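Local coordinates for cerato-platanin-like protein (Moniliophthora perniciosa, PDB 3SUL) that is of uncertain function but belongs to the secreted cerato-platanins, a family of small fungal proteins built on a double-psi beta-barrel, at residues A[47-50]-A[51-54]. Numbering follows the deposited sequence.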
loop_
_atom_site.group_PDB
_atom_site.type_symbol
_atom_site.label_atom_id
_atom_site.label_comp_id
_atom_site.label_asym_id
_atom_site.label_seq_id
_atom_site.Cartn_x
_atom_site.Cartn_y
_atom_site.Cartn_z
ATOM N N GLY A 47 0.257 0.861 1.961
ATOM C CA GLY A 47 1.395 0.013 1.696
ATOM C C GLY A 47 2.590 0.824 1.335
ATOM O O GLY A 47 2.552 2.027 0.953
ATOM N N ALA A 48 3.744 0.144 1.401
ATOM C CA ALA A 48 4.893 0.714 0.816
ATOM C C ALA A 48 4.992 0.239 -0.641
ATOM O O ALA A 48 4.584 -0.890 -1.008
ATOM C CB ALA A 48 6.193 0.355 1.600
ATOM N N VAL A 49 5.526 1.130 -1.428
ATOM C CA VAL A 49 5.736 0.880 -2.854
ATOM C C VAL A 49 7.065 1.387 -3.299
ATOM O O VAL A 49 7.575 2.407 -2.834
ATOM C CB VAL A 49 4.576 1.463 -3.727
ATOM C CG1 VAL A 49 4.500 2.952 -3.644
ATOM C CG2 VAL A 49 4.695 1.051 -5.184
ATOM N N ASP A 50 7.658 0.676 -4.250
ATOM C CA ASP A 50 9.003 1.072 -4.628
ATOM C C ASP A 50 9.055 2.342 -5.468
ATOM O O ASP A 50 10.130 2.837 -5.781
ATOM C CB ASP A 50 9.765 -0.104 -5.246
ATOM C CG ASP A 50 9.090 -0.670 -6.506
ATOM O OD1 ASP A 50 8.285 0.045 -7.165
ATOM O OD2 ASP A 50 9.455 -1.841 -6.815
ATOM N N THR A 51 7.897 2.895 -5.820
ATOM C CA THR A 51 7.810 4.219 -6.482
ATOM C C THR A 51 8.040 5.393 -5.506
ATOM O O THR A 51 8.223 6.544 -5.908
ATOM C CB THR A 51 6.415 4.472 -7.113
ATOM O OG1 THR A 51 5.403 4.163 -6.149
ATOM C CG2 THR A 51 6.176 3.589 -8.278
ATOM N N ILE A 52 7.938 5.085 -4.226
ATOM C CA ILE A 52 8.220 6.024 -3.169
ATOM C C ILE A 52 9.618 5.747 -2.692
ATOM O O ILE A 52 9.936 4.642 -2.161
ATOM C CB ILE A 52 7.184 5.887 -2.018
ATOM C CG1 ILE A 52 5.822 6.289 -2.569
ATOM C CG2 ILE A 52 7.568 6.701 -0.723
ATOM C CD1 ILE A 52 4.717 5.859 -1.630
ATOM N N THR A 53 10.423 6.779 -2.840
ATOM C CA THR A 53 11.886 6.682 -2.591
ATOM C C THR A 53 12.299 7.413 -1.368
ATOM O O THR A 53 13.329 7.088 -0.783
ATOM C CB THR A 53 12.807 7.136 -3.846
ATOM O OG1 THR A 53 12.624 8.506 -4.205
ATOM C CG2 THR A 53 12.502 6.273 -5.053
ATOM N N GLY A 54 11.512 8.417 -0.976
ATOM C CA GLY A 54 11.765 9.096 0.274
ATOM C C GLY A 54 10.662 10.080 0.637
ATOM O O GLY A 54 9.602 10.168 -0.030
#
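Ile52 N gives its hydrogen to Val49 O across 3.0 Å, closing a type I beta turn that runs from Val49 through Asp50 and Thr51 to Ile52. The N-H points fairly well at the oxygen (157°), yet the donor stands 49° above the carbonyl plane and not on a lone pair. Besides this bond, Val49 and Ile52 meet through their side chains, which cross at about a right angle: Val49 CG1 lies 3.5 Å from Ile52 CD1, both residues being buried. Thr51 presses its OG1 against both methyls of the same valine, the two side chains crossing obliquely. That OG1, tucked between its own backbone N and carbonyl carbon (chi1 49°), sits 2.9 Å from Val49 CG1, a close approach, and 3.3 Å from Val49 CG2, while its polar partner is the hydroxyl of Tyr64 on strand 63-68. The turn takes the chain off the end of strand 45-49, one of the strands of the double-psi beta-barrel, the fold to which this family belongs, into the long loop leading to strand 63-68. Val49 also touches Phe87 of strand 87-89. An alanine in place of Val49 would probably keep the backbone turn but lose the CG1 contact with Ile52 CD1, opening a gap there and leaving the threonine hydroxyl less closely confined. The carboxylate of Asp50 brings OD1 to 3.2 Å from Thr51 N, too badly angled for a bond, and OD2 accepts instead from the backbone N of Gly86, tying the corner to the loop just before strand 87-89.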